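Local coordinates for ORF10 (Moritella marina, PDB 6RIW), which probably extends acyl chains by condensation during polyunsaturated fatty acid synthesis, this chain being the ketosynthase-chain length factor part of a longer synthase, at residues Y201-A206 with G264-K269. Numbering follows the deposited sequence.
Sequences YSVKLA and GMMVLK
Val203 and Ala206 of helix 198-211 touch Met266 and Leu268 of strand 259-270. Helix and strand run nearly parallel here, 19° apart, with their axes 10.0 Å from each other at the closest point. Val203 stands level with Met266, and Ala206 with Leu268. The contact is small, and its side chains meet only through apolar atoms. CG2 of Val203 touches CE of Met266 at 3.8 Å. The methionine chain bends at its last torsion (chi3 31°), and its terminal methyl meets the valine, the two side chains crossing at about a right angle. CD1 of Leu268 packs against the helix between two residues one turn apart. It lies 4.0 Å from CB of Ala206 and 4.2 Å from CG1 of Val203. The same methyl also rests 4.0 Å from the carbonyl O of Val203. This is helix-on-sheet packing in the thiolase fold, within the N-terminal beta-ketoacyl synthase region of the ketosynthase. Strand 259-270 has strands 217-224 and 4-12 as antiparallel neighbours, and Met266 and Leu268 alternate with Met265 and Val267. The latter two turn to the other face and pack on helix 88-104. Ile285 of strand 283-292 touches both Val203 and Leu268.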
loop_
_atom_site.group_PDB
_atom_site.type_symbol
_atom_site.label_atom_id
_atom_site.label_comp_id
_atom_site.label_asym_id
_atom_site.label_seq_id
_atom_site.Cartn_x
_atom_site.Cartn_y
_atom_site.Cartn_z
ATOM N N TYR A 201 5.265 7.155 -9.569
ATOM C CA TYR A 201 3.862 6.840 -9.840
ATOM C C TYR A 201 2.937 7.908 -9.266
ATOM O O TYR A 201 1.988 8.346 -9.931
ATOM C CB TYR A 201 3.507 5.465 -9.274
ATOM C CG TYR A 201 3.788 4.349 -10.268
ATOM C CD1 TYR A 201 5.088 4.063 -10.665
ATOM C CD2 TYR A 201 2.749 3.594 -10.816
ATOM C CE1 TYR A 201 5.362 3.050 -11.579
ATOM C CE2 TYR A 201 3.005 2.590 -11.744
ATOM C CZ TYR A 201 4.319 2.326 -12.117
ATOM O OH TYR A 201 4.602 1.332 -13.022
ATOM N N SER A 202 3.175 8.318 -8.017
ATOM C CA SER A 202 2.324 9.336 -7.402
ATOM C C SER A 202 2.385 10.658 -8.161
ATOM O O SER A 202 1.352 11.311 -8.381
ATOM C CB SER A 202 2.733 9.551 -5.934
ATOM O OG SER A 202 2.567 8.335 -5.226
ATOM N N VAL A 203 3.587 11.080 -8.551
ATOM C CA VAL A 203 3.717 12.350 -9.273
ATOM C C VAL A 203 3.019 12.272 -10.630
ATOM O O VAL A 203 2.239 13.167 -11.003
ATOM C CB VAL A 203 5.204 12.738 -9.402
ATOM C CG1 VAL A 203 5.388 13.888 -10.413
ATOM C CG2 VAL A 203 5.740 13.123 -8.013
ATOM N N LYS A 204 3.262 11.189 -11.373
ATOM C CA LYS A 204 2.655 11.035 -12.688
ATOM C C LYS A 204 1.130 10.993 -12.592
ATOM O O LYS A 204 0.433 11.668 -13.352
ATOM C CB LYS A 204 3.204 9.780 -13.370
ATOM C CG LYS A 204 2.583 9.476 -14.733
ATOM C CD LYS A 204 2.803 10.637 -15.700
ATOM C CE LYS A 204 2.091 10.414 -17.052
ATOM N NZ LYS A 204 0.831 9.622 -16.941
ATOM N N LEU A 205 0.582 10.215 -11.651
ATOM C CA LEU A 205 -0.875 10.171 -11.542
ATOM C C LEU A 205 -1.441 11.491 -11.040
ATOM O O LEU A 205 -2.574 11.854 -11.390
ATOM C CB LEU A 205 -1.297 9.018 -10.614
ATOM C CG LEU A 205 -0.969 7.628 -11.144
ATOM C CD1 LEU A 205 -1.462 6.590 -10.133
ATOM C CD2 LEU A 205 -1.601 7.369 -12.508
ATOM N N ALA A 206 -0.688 12.229 -10.227
ATOM C CA ALA A 206 -1.184 13.531 -9.792
ATOM C C ALA A 206 -1.225 14.511 -10.962
ATOM O O ALA A 206 -2.176 15.299 -11.084
ATOM C CB ALA A 206 -0.325 14.084 -8.647
ATOM N N GLY A 264 8.797 12.624 1.345
ATOM C CA GLY A 264 8.914 13.809 0.517
ATOM C C GLY A 264 7.559 14.216 -0.022
ATOM O O GLY A 264 6.643 13.397 -0.132
ATOM N N MET A 265 7.434 15.492 -0.365
ATOM C CA MET A 265 6.180 15.968 -0.936
ATOM C C MET A 265 6.450 17.092 -1.928
ATOM O O MET A 265 7.303 17.944 -1.686
ATOM C CB MET A 265 5.225 16.461 0.164
ATOM C CG MET A 265 3.780 16.649 -0.291
ATOM S SD MET A 265 2.884 15.120 -0.715
ATOM C CE MET A 265 3.004 14.173 0.833
ATOM N N MET A 266 5.688 17.109 -3.022
ATOM C CA MET A 266 5.737 18.202 -3.987
ATOM C C MET A 266 4.335 18.746 -4.232
ATOM O O MET A 266 3.346 18.009 -4.149
ATOM C CB MET A 266 6.320 17.732 -5.302
ATOM C CG MET A 266 7.831 17.643 -5.338
ATOM S SD MET A 266 8.290 16.435 -6.604
ATOM C CE MET A 266 6.926 16.680 -7.729
ATOM N N VAL A 267 4.254 20.039 -4.558
ATOM C CA VAL A 267 2.996 20.706 -4.896
ATOM C C VAL A 267 2.999 20.987 -6.392
ATOM O O VAL A 267 3.943 21.608 -6.902
ATOM C CB VAL A 267 2.807 22.021 -4.109
ATOM C CG1 VAL A 267 1.431 22.602 -4.414
ATOM C CG2 VAL A 267 3.004 21.813 -2.629
ATOM N N LEU A 268 1.957 20.525 -7.097
ATOM C CA LEU A 268 1.868 20.590 -8.551
ATOM C C LEU A 268 0.677 21.422 -9.011
ATOM O O LEU A 268 -0.426 21.303 -8.468
ATOM C CB LEU A 268 1.733 19.190 -9.165
ATOM C CG LEU A 268 2.748 18.136 -8.736
ATOM C CD1 LEU A 268 2.477 16.814 -9.442
ATOM C CD2 LEU A 268 4.161 18.621 -9.038
ATOM N N LYS A 269 0.886 22.222 -10.060
ATOM C CA LYS A 269 -0.202 22.941 -10.715
ATOM C C LYS A 269 0.036 22.927 -12.218
ATOM O O LYS A 269 1.170 22.771 -12.675
ATOM C CB LYS A 269 -0.311 24.406 -10.223
ATOM C CG LYS A 269 -0.847 24.554 -8.787
ATOM C CD LYS A 269 -0.647 25.988 -8.261
ATOM C CE LYS A 269 -1.530 26.998 -8.996
ATOM N NZ LYS A 269 -1.681 28.279 -8.218
#